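Local structure of cytolethal distending toxin protein B (Haemophilus ducreyi, 1SR4) at residues V7-L12 with F253-V258; A37-V42 with D132-V137; M41-G46 with V96-V101; G176-A181 with Y217-D222. The protein probably acts as the DNase I-like nuclease subunit of a three-chain bacterial genotoxin that damages the DNA of host cells. All coordinates share one frame; numbering follows the deposited sequence.

All four contacts are buried, and together they trace the DNase I-like sandwich from within. Interactions 1 and 3 are hydrogen-bonded strand pairings in one sheet, joined through neighbouring strands 7-11 and 39-43, and A8 and M41 link them directly. Interaction 2 has a different chemistry: it shares M41 and V42 with interaction 3 but crosses to the second sheet through mostly apolar side-chain contacts. Interaction 4 lies where strand 171-175 of that second sheet gives way to a loop, and a single strand bridge is followed by an aromatic stack and a tyrosine gripping the loop. It contains the only touching residue that is exposed, A181. N11 in interaction 1 connects E44 of interaction 3 with D177 of interaction 4.

Interaction 1 of 4, residues V7-L12 with F253-V258; sequences VATWNL and FPVSFV
V7 and T9 are knitted to F257 and V255 by four backbone hydrogen bonds, two for each antiparallel hydrogen-bonded pair. The one from V7 N to F257 O is nearly straight, 3.1 Å at 173°, while T9 N reaches V255 O at 2.9 Å. Between these pairs A8 faces S256 with their CA atoms 4.1 Å apart, a spacing that suits the small side chains found there. The other face is bulkier: CG1 of V7 lies 4.2 Å from CD2 of F257, and CG2 of T9 meets the edge of the same ring, 4.0 Å from CE2. OG1 of T9 stands anti to the backbone N (chi1 -176°), which turns it toward the end of the Q43 side chain and leaves the methyl beside V255. This is the pairing of the first and last strands in the DNase I-like sandwich, whose other sheet receives V7, T9 and F257 on M173 and V175. Toward F253 the ladder slackens. P254, at a position that needs no N-H toward strand 7-11, lies alongside W10, with its CD 3.9 Å from CD1 of the indole, whose NE1 is bonded to the carbonyl of H252. One step further a water replaces direct pairing, taking the N-H of N11 and donating to F253 O. F253 leaves the pairing and packs on P146 of the neighbouring subunit A and L156 of the neighbouring protein C.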
loop_
_atom_site.group_PDB
_atom_site.type_symbol
_atom_site.label_atom_id
_atom_site.label_comp_id
_atom_site.label_asym_id
_atom_site.label_seq_id
_atom_site.Cartn_x
_atom_site.Cartn_y
_atom_site.Cartn_z
ATOM N N VAL B 7 -2.042 -11.175 7.819
ATOM C CA VAL B 7 -0.731 -11.292 7.195
ATOM C C VAL B 7 -0.789 -10.646 5.821
ATOM O O VAL B 7 -1.817 -10.712 5.166
ATOM C CB VAL B 7 -0.342 -12.777 7.038
ATOM C CG1 VAL B 7 1.045 -12.901 6.346
ATOM C CG2 VAL B 7 -0.328 -13.456 8.421
ATOM N N ALA B 8 0.297 -9.995 5.405
ATOM C CA ALA B 8 0.330 -9.355 4.088
ATOM C C ALA B 8 1.718 -9.467 3.505
ATOM O O ALA B 8 2.683 -9.788 4.200
ATOM C CB ALA B 8 -0.070 -7.859 4.182
ATOM N N THR B 9 1.810 -9.177 2.222
ATOM C CA THR B 9 3.086 -9.227 1.532
ATOM C C THR B 9 3.080 -8.140 0.469
ATOM O O THR B 9 2.024 -7.790 -0.068
ATOM C CB THR B 9 3.289 -10.601 0.828
ATOM O OG1 THR B 9 4.591 -10.661 0.229
ATOM C CG2 THR B 9 2.233 -10.792 -0.284
ATOM N N TRP B 10 4.260 -7.598 0.186
ATOM C CA TRP B 10 4.422 -6.593 -0.845
ATOM C C TRP B 10 5.867 -6.612 -1.324
ATOM O O TRP B 10 6.786 -6.637 -0.513
ATOM C CB TRP B 10 4.083 -5.183 -0.342
ATOM C CG TRP B 10 4.101 -4.162 -1.459
ATOM C CD1 TRP B 10 3.533 -4.298 -2.704
ATOM C CD2 TRP B 10 4.731 -2.860 -1.445
ATOM N NE1 TRP B 10 3.773 -3.165 -3.458
ATOM C CE2 TRP B 10 4.507 -2.274 -2.716
ATOM C CE3 TRP B 10 5.455 -2.138 -0.488
ATOM C CZ2 TRP B 10 4.991 -0.994 -3.053
ATOM C CZ3 TRP B 10 5.932 -0.859 -0.822
ATOM C CH2 TRP B 10 5.697 -0.306 -2.095
ATOM N N ASN B 11 6.056 -6.637 -2.642
ATOM C CA ASN B 11 7.393 -6.588 -3.202
ATOM C C ASN B 11 7.551 -5.090 -3.448
ATOM O O ASN B 11 6.891 -4.514 -4.311
ATOM C CB ASN B 11 7.497 -7.355 -4.532
ATOM C CG ASN B 11 8.906 -7.323 -5.095
ATOM O OD1 ASN B 11 9.645 -6.352 -4.887
ATOM N ND2 ASN B 11 9.287 -8.363 -5.809
ATOM N N LEU B 12 8.414 -4.471 -2.659
ATOM C CA LEU B 12 8.668 -3.043 -2.707
ATOM C C LEU B 12 9.481 -2.558 -3.911
ATOM O O LEU B 12 9.409 -1.380 -4.263
ATOM C CB LEU B 12 9.353 -2.643 -1.385
ATOM C CG LEU B 12 9.624 -1.180 -0.996
ATOM C CD1 LEU B 12 9.398 -1.010 0.519
ATOM C CD2 LEU B 12 11.082 -0.782 -1.378
ATOM N N PHE B 253 1.217 -5.398 -6.372
ATOM C CA PHE B 253 0.132 -4.950 -5.509
ATOM C C PHE B 253 0.247 -5.736 -4.200
ATOM O O PHE B 253 0.531 -6.935 -4.213
ATOM C CB PHE B 253 -1.210 -5.229 -6.194
ATOM C CG PHE B 253 -1.447 -4.372 -7.413
ATOM C CD1 PHE B 253 -2.082 -3.140 -7.294
ATOM C CD2 PHE B 253 -0.979 -4.765 -8.655
ATOM C CE1 PHE B 253 -2.242 -2.309 -8.395
ATOM C CE2 PHE B 253 -1.131 -3.947 -9.764
ATOM C CZ PHE B 253 -1.769 -2.709 -9.630
ATOM N N PRO B 254 0.051 -5.072 -3.054
ATOM C CA PRO B 254 0.152 -5.803 -1.791
ATOM C C PRO B 254 -0.995 -6.811 -1.719
ATOM O O PRO B 254 -2.073 -6.581 -2.267
ATOM C CB PRO B 254 0.058 -4.693 -0.737
ATOM C CG PRO B 254 -0.789 -3.663 -1.400
ATOM C CD PRO B 254 -0.288 -3.657 -2.835
ATOM N N VAL B 255 -0.748 -7.932 -1.057
ATOM C CA VAL B 255 -1.745 -8.991 -0.927
ATOM C C VAL B 255 -1.908 -9.331 0.553
ATOM O O VAL B 255 -0.913 -9.445 1.262
ATOM C CB VAL B 255 -1.272 -10.249 -1.675
ATOM C CG1 VAL B 255 -2.301 -11.387 -1.506
ATOM C CG2 VAL B 255 -1.068 -9.910 -3.160
ATOM N N SER B 256 -3.146 -9.479 1.021
ATOM C CA SER B 256 -3.366 -9.802 2.425
ATOM C C SER B 256 -3.997 -11.184 2.564
ATOM O O SER B 256 -4.590 -11.706 1.616
ATOM C CB SER B 256 -4.265 -8.743 3.069
ATOM O OG SER B 256 -5.509 -8.740 2.395
ATOM N N PHE B 257 -3.849 -11.775 3.746
ATOM C CA PHE B 257 -4.372 -13.103 4.040
ATOM C C PHE B 257 -5.056 -12.914 5.391
ATOM O O PHE B 257 -4.397 -12.704 6.401
ATOM C CB PHE B 257 -3.202 -14.100 4.116
ATOM C CG PHE B 257 -2.320 -14.070 2.891
ATOM C CD1 PHE B 257 -2.636 -14.822 1.763
ATOM C CD2 PHE B 257 -1.243 -13.188 2.827
ATOM C CE1 PHE B 257 -1.895 -14.689 0.582
ATOM C CE2 PHE B 257 -0.493 -13.048 1.649
ATOM C CZ PHE B 257 -0.814 -13.789 0.530
ATOM N N VAL B 258 -6.388 -12.971 5.377
ATOM C CA VAL B 258 -7.216 -12.712 6.554
ATOM C C VAL B 258 -8.326 -13.758 6.698
ATOM O O VAL B 258 -8.848 -14.250 5.699
ATOM C CB VAL B 258 -7.864 -11.305 6.418
ATOM C CG1 VAL B 258 -8.621 -10.922 7.676
ATOM C CG2 VAL B 258 -6.777 -10.262 6.123
HETATM O O HOH W 1 3.426 -7.751 -3.769
#

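Interaction 2 of 4, residues A37-V42 with D132-V137; sequences ADILMV and DVFFTV
The strands carrying I39 and M41 on one side and F134 and T136 on the other run nearly the same way, 24° apart, with axes that come no closer than 6.8 Å, so the meeting is made by side chains. I39 ends in a methyl that sits almost squarely over the F134 ring, CD1 being 3.3 Å from the centroid and 13° off the normal, a close CH-pi contact. An unbranched tip suits this place because one methyl can settle over the centre of the ring. The two strands belong to different sheets of the DNase I-like sandwich, and these residues fill the space between them; V7 also touches F134, and F5 meets that ring edge-to-face. M41 is also tightly packed: its CB is 3.4 Å from CB of T136, and its CG nearly eclipses the backbone N (chi1 6°), an uncommon and probably strained start. Further bends let the flexible thioether turn along the interface until CE lies 3.6 Å from the carbonyl oxygen of F135. T136 combines a methyl with a hydroxyl that lies near the end of the Q43 side chain, while OG1 also rests 3.3 Å from CB of M41.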
loop_
_atom_site.group_PDB
_atom_site.type_symbol
_atom_site.label_atom_id
_atom_site.label_comp_id
_atom_site.label_asym_id
_atom_site.label_seq_id
_atom_site.Cartn_x
_atom_site.Cartn_y
_atom_site.Cartn_z
ATOM N N ALA B 37 -1.927 -4.860 8.769
ATOM C CA ALA B 37 -1.350 -6.183 8.978
ATOM C C ALA B 37 -0.597 -6.310 10.283
ATOM O O ALA B 37 0.064 -5.374 10.729
ATOM C CB ALA B 37 -0.407 -6.551 7.812
ATOM N N ASP B 38 -0.702 -7.485 10.888
ATOM C CA ASP B 38 0.035 -7.809 12.108
ATOM C C ASP B 38 1.453 -8.220 11.702
ATOM O O ASP B 38 2.420 -8.055 12.464
ATOM C CB ASP B 38 -0.610 -9.001 12.808
ATOM C CG ASP B 38 -1.997 -8.696 13.288
ATOM O OD1 ASP B 38 -2.124 -7.800 14.139
ATOM O OD2 ASP B 38 -2.948 -9.339 12.814
ATOM N N ILE B 39 1.543 -8.778 10.499
ATOM C CA ILE B 39 2.797 -9.258 9.943
ATOM C C ILE B 39 2.798 -8.941 8.464
ATOM O O ILE B 39 1.872 -9.303 7.751
ATOM C CB ILE B 39 2.937 -10.796 10.121
ATOM C CG1 ILE B 39 2.962 -11.143 11.618
ATOM C CG2 ILE B 39 4.209 -11.285 9.421
ATOM C CD1 ILE B 39 2.797 -12.597 11.919
ATOM N N LEU B 40 3.843 -8.263 8.011
ATOM C CA LEU B 40 3.975 -7.904 6.613
ATOM C C LEU B 40 5.306 -8.401 6.052
ATOM O O LEU B 40 6.359 -8.067 6.590
ATOM C CB LEU B 40 3.932 -6.385 6.472
ATOM C CG LEU B 40 4.353 -5.816 5.113
ATOM C CD1 LEU B 40 3.316 -6.182 4.050
ATOM C CD2 LEU B 40 4.498 -4.285 5.234
ATOM N N MET B 41 5.273 -9.196 4.989
ATOM C CA MET B 41 6.526 -9.648 4.383
ATOM C C MET B 41 6.880 -8.690 3.251
ATOM O O MET B 41 6.003 -8.255 2.492
ATOM C CB MET B 41 6.438 -11.087 3.830
ATOM C CG MET B 41 5.081 -11.783 3.858
ATOM S SD MET B 41 4.450 -12.292 5.477
ATOM C CE MET B 41 6.071 -12.642 6.303
ATOM N N VAL B 42 8.164 -8.345 3.151
ATOM C CA VAL B 42 8.628 -7.429 2.116
ATOM C C VAL B 42 9.758 -8.053 1.294
ATOM O O VAL B 42 10.651 -8.698 1.843
ATOM C CB VAL B 42 9.166 -6.112 2.734
ATOM C CG1 VAL B 42 9.447 -5.092 1.627
ATOM C CG2 VAL B 42 8.143 -5.526 3.728
ATOM N N ASP B 132 3.190 -20.394 15.708
ATOM C CA ASP B 132 2.986 -20.067 14.292
ATOM C C ASP B 132 4.277 -19.472 13.715
ATOM O O ASP B 132 4.907 -18.597 14.328
ATOM C CB ASP B 132 1.840 -19.068 14.140
ATOM C CG ASP B 132 0.557 -19.556 14.775
ATOM O OD1 ASP B 132 -0.008 -20.566 14.296
ATOM O OD2 ASP B 132 0.123 -18.928 15.762
ATOM N N VAL B 133 4.661 -19.944 12.534
ATOM C CA VAL B 133 5.886 -19.488 11.892
ATOM C C VAL B 133 5.538 -18.839 10.564
ATOM O O VAL B 133 4.771 -19.397 9.777
ATOM C CB VAL B 133 6.846 -20.670 11.665
ATOM C CG1 VAL B 133 8.235 -20.154 11.260
ATOM C CG2 VAL B 133 6.938 -21.503 12.949
ATOM N N PHE B 134 6.118 -17.662 10.324
ATOM C CA PHE B 134 5.842 -16.883 9.120
ATOM C C PHE B 134 7.092 -16.597 8.299
ATOM O O PHE B 134 8.034 -16.001 8.795
ATOM C CB PHE B 134 5.195 -15.561 9.543
ATOM C CG PHE B 134 3.958 -15.728 10.394
ATOM C CD1 PHE B 134 2.698 -15.857 9.803
ATOM C CD2 PHE B 134 4.051 -15.737 11.784
ATOM C CE1 PHE B 134 1.545 -15.988 10.585
ATOM C CE2 PHE B 134 2.911 -15.864 12.586
ATOM C CZ PHE B 134 1.651 -15.989 11.988
ATOM N N PHE B 135 7.090 -17.006 7.033
ATOM C CA PHE B 135 8.237 -16.785 6.146
ATOM C C PHE B 135 7.950 -15.805 5.003
ATOM O O PHE B 135 6.827 -15.716 4.509
ATOM C CB PHE B 135 8.666 -18.104 5.481
ATOM C CG PHE B 135 9.244 -19.124 6.421
ATOM C CD1 PHE B 135 10.622 -19.198 6.620
ATOM C CD2 PHE B 135 8.417 -20.033 7.078
ATOM C CE1 PHE B 135 11.168 -20.166 7.462
ATOM C CE2 PHE B 135 8.942 -21.008 7.920
ATOM C CZ PHE B 135 10.321 -21.079 8.116
ATOM N N THR B 136 8.994 -15.102 4.580
ATOM C CA THR B 136 8.924 -14.207 3.439
ATOM C C THR B 136 9.840 -14.867 2.387
ATOM O O THR B 136 10.942 -15.302 2.706
ATOM C CB THR B 136 9.452 -12.758 3.766
ATOM O OG1 THR B 136 9.395 -11.953 2.580
ATOM C CG2 THR B 136 10.900 -12.781 4.247
ATOM N N VAL B 137 9.370 -14.976 1.149
ATOM C CA VAL B 137 10.168 -15.558 0.078
ATOM C C VAL B 137 10.149 -14.701 -1.167
ATOM O O VAL B 137 9.224 -13.914 -1.403
ATOM C CB VAL B 137 9.671 -16.954 -0.371
ATOM C CG1 VAL B 137 9.814 -17.942 0.756
ATOM C CG2 VAL B 137 8.212 -16.851 -0.870
#

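Interaction 3 of 4, residues M41-G46 with V96-V101; sequences MVQEAG and VNLAIV
N97 grips the turn after strand 39-43 at two points. Its backbone oxygen receives the N-H of A45 in an almost straight bond, 2.9 Å from A45 N at 178°, and its side-chain ND2 donates to the oxygen of G46, also at 2.9 Å. G46 O lies close to the plane of the N97 amide, but the donor approaches from above the carbonyl plane of G46. In the strands themselves V42 and A99 form an antiparallel hydrogen-bonded pair, V42 N giving to A99 O at 2.9 Å and A99 N to V42 O at 3.1 Å. The small methyl of A99 then has two neighbours, CB of V42 and CB of A45, the latter at 4.1 Å. On the other face I100 lies alongside M41, with its CG1, CG2 and CD1 gathered about CE of M41, which is 4.0 Å from CG1.

E44 and G46 both have positive phi, easy for the glycine and less common for the glutamate, as the chain leaves the strand and turns by N97. The second shell fixes that asparagine: OD1 accepts from the backbone N-H of D90, ND2 has a further partner in OD1 of N94, and Y86 shares the oxygen of G46. N19 and W23 both bond to A45 O, and E44 reaches N11. E44 and V96 also pack on V12 and Y9 of the neighbouring protein C. An amide, able to donate and accept at once, therefore ties the turn at G46 to the loop that holds D90 and N94 in a buried place, where both ends of that amide, and the oxygens of A45 and G46, have partners.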
loop_
_atom_site.group_PDB
_atom_site.type_symbol
_atom_site.label_atom_id
_atom_site.label_comp_id
_atom_site.label_asym_id
_atom_site.label_seq_id
_atom_site.Cartn_x
_atom_site.Cartn_y
_atom_site.Cartn_z
ATOM N N MET B 41 5.273 -9.196 4.989
ATOM C CA MET B 41 6.526 -9.648 4.383
ATOM C C MET B 41 6.880 -8.690 3.251
ATOM O O MET B 41 6.003 -8.255 2.492
ATOM C CB MET B 41 6.438 -11.087 3.830
ATOM C CG MET B 41 5.081 -11.783 3.858
ATOM S SD MET B 41 4.450 -12.292 5.477
ATOM C CE MET B 41 6.071 -12.642 6.303
ATOM N N VAL B 42 8.164 -8.345 3.151
ATOM C CA VAL B 42 8.628 -7.429 2.116
ATOM C C VAL B 42 9.758 -8.053 1.294
ATOM O O VAL B 42 10.651 -8.698 1.843
ATOM C CB VAL B 42 9.166 -6.112 2.734
ATOM C CG1 VAL B 42 9.447 -5.092 1.627
ATOM C CG2 VAL B 42 8.143 -5.526 3.728
ATOM N N GLN B 43 9.713 -7.879 -0.024
ATOM C CA GLN B 43 10.780 -8.389 -0.882
ATOM C C GLN B 43 11.394 -7.154 -1.534
ATOM O O GLN B 43 10.750 -6.115 -1.601
ATOM C CB GLN B 43 10.235 -9.348 -1.937
ATOM C CG GLN B 43 9.492 -10.558 -1.387
ATOM C CD GLN B 43 8.053 -10.236 -1.026
ATOM O OE1 GLN B 43 7.335 -9.629 -1.813
ATOM N NE2 GLN B 43 7.623 -10.645 0.166
ATOM N N GLU B 44 12.636 -7.254 -1.989
ATOM C CA GLU B 44 13.324 -6.124 -2.610
ATOM C C GLU B 44 13.189 -4.909 -1.693
ATOM O O GLU B 44 12.875 -3.790 -2.121
ATOM C CB GLU B 44 12.734 -5.849 -3.999
ATOM C CG GLU B 44 12.952 -7.018 -4.979
ATOM C CD GLU B 44 12.563 -6.677 -6.396
ATOM O OE1 GLU B 44 12.986 -5.597 -6.879
ATOM O OE2 GLU B 44 11.842 -7.488 -7.021
ATOM N N ALA B 45 13.456 -5.145 -0.417
ATOM C CA ALA B 45 13.324 -4.116 0.603
ATOM C C ALA B 45 14.297 -2.950 0.539
ATOM O O ALA B 45 14.023 -1.876 1.104
ATOM C CB ALA B 45 13.395 -4.768 1.991
ATOM N N GLY B 46 15.419 -3.137 -0.141
ATOM C CA GLY B 46 16.400 -2.070 -0.188
ATOM C C GLY B 46 16.891 -1.815 1.229
ATOM O O GLY B 46 17.116 -2.765 1.994
ATOM N N VAL B 96 18.049 -6.110 -3.374
ATOM C CA VAL B 96 17.298 -7.345 -3.279
ATOM C C VAL B 96 17.426 -7.971 -1.882
ATOM O O VAL B 96 18.070 -9.008 -1.693
ATOM C CB VAL B 96 17.719 -8.321 -4.397
ATOM C CG1 VAL B 96 16.855 -9.583 -4.344
ATOM C CG2 VAL B 96 17.533 -7.630 -5.766
ATOM N N ASN B 97 16.781 -7.316 -0.915
ATOM C CA ASN B 97 16.799 -7.730 0.486
ATOM C C ASN B 97 15.415 -8.174 0.974
ATOM O O ASN B 97 14.393 -7.768 0.412
ATOM C CB ASN B 97 17.287 -6.565 1.362
ATOM C CG ASN B 97 18.684 -6.097 0.982
ATOM O OD1 ASN B 97 19.557 -6.914 0.724
ATOM N ND2 ASN B 97 18.896 -4.782 0.946
ATOM N N LEU B 98 15.382 -8.999 2.020
ATOM C CA LEU B 98 14.110 -9.473 2.566
ATOM C C LEU B 98 13.890 -8.881 3.949
ATOM O O LEU B 98 14.845 -8.648 4.703
ATOM C CB LEU B 98 14.097 -11.005 2.677
ATOM C CG LEU B 98 14.159 -11.810 1.372
ATOM C CD1 LEU B 98 14.369 -13.288 1.689
ATOM C CD2 LEU B 98 12.883 -11.599 0.570
ATOM N N ALA B 99 12.626 -8.653 4.289
ATOM C CA ALA B 99 12.279 -8.102 5.590
ATOM C C ALA B 99 10.919 -8.610 6.027
ATOM O O ALA B 99 10.081 -9.000 5.197
ATOM C CB ALA B 99 12.244 -6.576 5.526
ATOM N N ILE B 100 10.714 -8.613 7.340
ATOM C CA ILE B 100 9.433 -8.991 7.894
ATOM C C ILE B 100 9.147 -7.965 8.972
ATOM O O ILE B 100 9.964 -7.766 9.872
ATOM C CB ILE B 100 9.416 -10.384 8.561
ATOM C CG1 ILE B 100 9.659 -11.482 7.531
ATOM C CG2 ILE B 100 8.015 -10.627 9.188
ATOM C CD1 ILE B 100 9.774 -12.877 8.151
ATOM N N VAL B 101 8.002 -7.296 8.861
ATOM C CA VAL B 101 7.591 -6.311 9.863
ATOM C C VAL B 101 6.530 -7.008 10.703
ATOM O O VAL B 101 5.591 -7.580 10.161
ATOM C CB VAL B 101 6.940 -5.052 9.236
ATOM C CG1 VAL B 101 6.573 -4.049 10.356
ATOM C CG2 VAL B 101 7.885 -4.416 8.219
#

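Interaction 4 of 4, residues G176-A181 with Y217-D222; sequences GDFNRA and YAILHD
Y217 starts with CG between its backbone N and carbonyl carbon (chi1 47°), which swings the phenol alongside loop 176-181, and F178, with CG anti to its carbonyl carbon (chi1 -76°), lays its ring over one face of it. The result is an offset stack, centroids 4.8 Å apart and planes at 16°, with CD2 of F178 toward the rim of the phenol. Beyond the stack, the hydroxyl of Y217 donates to the oxygen of R180 at 2.8 Å, from above the carbonyl plane; tyrosine suits this place, its flat ring stacking while its hydroxyl reaches the loop. At the base G176 and Y217 exchange two backbone bonds, with G176 N 3.1 Å from Y217 O, and at G176 a CB would press on the preceding carbonyl oxygen, which calls for glycine. The backbone oxygen of Y217 meets the F178 ring edge, 3.4 Å from CE2, while CZ of F178 touches CG2 of I219 at 4.0 Å. G176 to N179 read GDFN, a signature of the endonuclease/exonuclease/phosphatase family, and D177 bonds to N11. A181 occupies the N-cap position of helix 182-189, whose P182 and L185 pack on Y217, while I151 of helix 147-159 touches F178 and I219, and I201 of strand 200-202 flanks Y217 and I219.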
loop_
_atom_site.group_PDB
_atom_site.type_symbol
_atom_site.label_atom_id
_atom_site.label_comp_id
_atom_site.label_asym_id
_atom_site.label_seq_id
_atom_site.Cartn_x
_atom_site.Cartn_y
_atom_site.Cartn_z
ATOM N N GLY B 176 5.028 -14.526 -0.183
ATOM C CA GLY B 176 5.937 -13.701 -0.941
ATOM C C GLY B 176 5.746 -13.751 -2.434
ATOM O O GLY B 176 4.674 -14.079 -2.930
ATOM N N ASP B 177 6.817 -13.417 -3.140
ATOM C CA ASP B 177 6.834 -13.372 -4.596
ATOM C C ASP B 177 7.351 -14.716 -5.101
ATOM O O ASP B 177 8.573 -14.965 -5.094
ATOM C CB ASP B 177 7.754 -12.228 -5.017
ATOM C CG ASP B 177 7.809 -12.013 -6.520
ATOM O OD1 ASP B 177 7.374 -12.897 -7.302
ATOM O OD2 ASP B 177 8.313 -10.932 -6.908
ATOM N N PHE B 178 6.422 -15.579 -5.522
ATOM C CA PHE B 178 6.764 -16.905 -6.027
ATOM C C PHE B 178 7.179 -16.902 -7.486
ATOM O O PHE B 178 7.735 -17.879 -7.982
ATOM C CB PHE B 178 5.592 -17.868 -5.816
ATOM C CG PHE B 178 5.445 -18.318 -4.393
ATOM C CD1 PHE B 178 6.117 -19.445 -3.939
ATOM C CD2 PHE B 178 4.656 -17.600 -3.496
ATOM C CE1 PHE B 178 6.009 -19.863 -2.614
ATOM C CE2 PHE B 178 4.543 -18.009 -2.169
ATOM C CZ PHE B 178 5.223 -19.148 -1.729
ATOM N N ASN B 179 6.899 -15.806 -8.176
ATOM C CA ASN B 179 7.281 -15.681 -9.568
ATOM C C ASN B 179 6.759 -16.776 -10.492
ATOM O O ASN B 179 7.422 -17.138 -11.453
ATOM C CB ASN B 179 8.813 -15.572 -9.690
ATOM C CG ASN B 179 9.284 -14.124 -9.740
ATOM O OD1 ASN B 179 8.689 -13.317 -10.443
ATOM N ND2 ASN B 179 10.351 -13.792 -9.008
ATOM N N ARG B 180 5.571 -17.292 -10.203
ATOM C CA ARG B 180 4.937 -18.313 -11.047
ATOM C C ARG B 180 3.482 -18.363 -10.620
ATOM O O ARG B 180 3.152 -17.992 -9.495
ATOM C CB ARG B 180 5.598 -19.687 -10.863
ATOM C CG ARG B 180 5.529 -20.223 -9.431
ATOM C CD ARG B 180 6.583 -21.292 -9.189
ATOM N NE ARG B 180 6.305 -22.523 -9.921
ATOM C CZ ARG B 180 7.049 -23.620 -9.815
ATOM N NH1 ARG B 180 8.110 -23.627 -9.015
ATOM N NH2 ARG B 180 6.731 -24.712 -10.491
ATOM N N ALA B 181 2.606 -18.803 -11.513
ATOM C CA ALA B 181 1.190 -18.869 -11.208
ATOM C C ALA B 181 0.900 -19.861 -10.090
ATOM O O ALA B 181 1.604 -20.857 -9.921
ATOM C CB ALA B 181 0.415 -19.249 -12.463
ATOM N N TYR B 217 1.566 -14.545 -3.361
ATOM C CA TYR B 217 0.546 -15.240 -2.605
ATOM C C TYR B 217 1.185 -16.025 -1.473
ATOM O O TYR B 217 2.307 -15.728 -1.055
ATOM C CB TYR B 217 -0.284 -16.153 -3.531
ATOM C CG TYR B 217 0.529 -17.011 -4.484
ATOM C CD1 TYR B 217 0.903 -18.313 -4.143
ATOM C CD2 TYR B 217 0.909 -16.526 -5.740
ATOM C CE1 TYR B 217 1.642 -19.117 -5.037
ATOM C CE2 TYR B 217 1.645 -17.313 -6.637
ATOM C CZ TYR B 217 2.010 -18.603 -6.277
ATOM O OH TYR B 217 2.765 -19.366 -7.142
ATOM N N ALA B 218 0.468 -17.008 -0.959
ATOM C CA ALA B 218 0.998 -17.787 0.146
ATOM C C ALA B 218 0.734 -19.282 0.034
ATOM O O ALA B 218 -0.114 -19.730 -0.742
ATOM C CB ALA B 218 0.407 -17.261 1.463
ATOM N N ILE B 219 1.497 -20.052 0.802
ATOM C CA ILE B 219 1.291 -21.483 0.896
ATOM C C ILE B 219 1.418 -21.763 2.391
ATOM O O ILE B 219 2.337 -21.260 3.058
ATOM C CB ILE B 219 2.314 -22.320 0.082
ATOM C CG1 ILE B 219 1.967 -23.805 0.247
ATOM C CG2 ILE B 219 3.738 -22.043 0.540
ATOM C CD1 ILE B 219 2.560 -24.716 -0.830
ATOM N N LEU B 220 0.496 -22.535 2.943
ATOM C CA LEU B 220 0.583 -22.776 4.378
ATOM C C LEU B 220 0.298 -24.187 4.838
ATOM O O LEU B 220 -0.251 -24.994 4.102
ATOM C CB LEU B 220 -0.356 -21.822 5.111
ATOM C CG LEU B 220 -1.853 -21.926 4.836
ATOM C CD1 LEU B 220 -2.474 -23.021 5.701
ATOM C CD2 LEU B 220 -2.509 -20.587 5.177
ATOM N N HIS B 221 0.713 -24.472 6.064
ATOM C CA HIS B 221 0.458 -25.763 6.678
ATOM C C HIS B 221 -0.222 -25.430 8.002
ATOM O O HIS B 221 0.364 -24.758 8.855
ATOM C CB HIS B 221 1.752 -26.536 6.959
ATOM C CG HIS B 221 1.548 -27.707 7.873
ATOM N ND1 HIS B 221 0.749 -28.780 7.538
ATOM C CD2 HIS B 221 1.959 -27.930 9.144
ATOM C CE1 HIS B 221 0.672 -29.610 8.563
ATOM N NE2 HIS B 221 1.397 -29.118 9.550
ATOM N N ASP B 222 -1.471 -25.855 8.160
ATOM C CA ASP B 222 -2.185 -25.606 9.406
ATOM C C ASP B 222 -2.126 -26.885 10.230
ATOM O O ASP B 222 -2.770 -27.870 9.888
ATOM C CB ASP B 222 -3.644 -25.255 9.139
ATOM C CG ASP B 222 -4.408 -24.958 10.418
ATOM O OD1 ASP B 222 -3.968 -25.387 11.507
ATOM O OD2 ASP B 222 -5.460 -24.304 10.338
#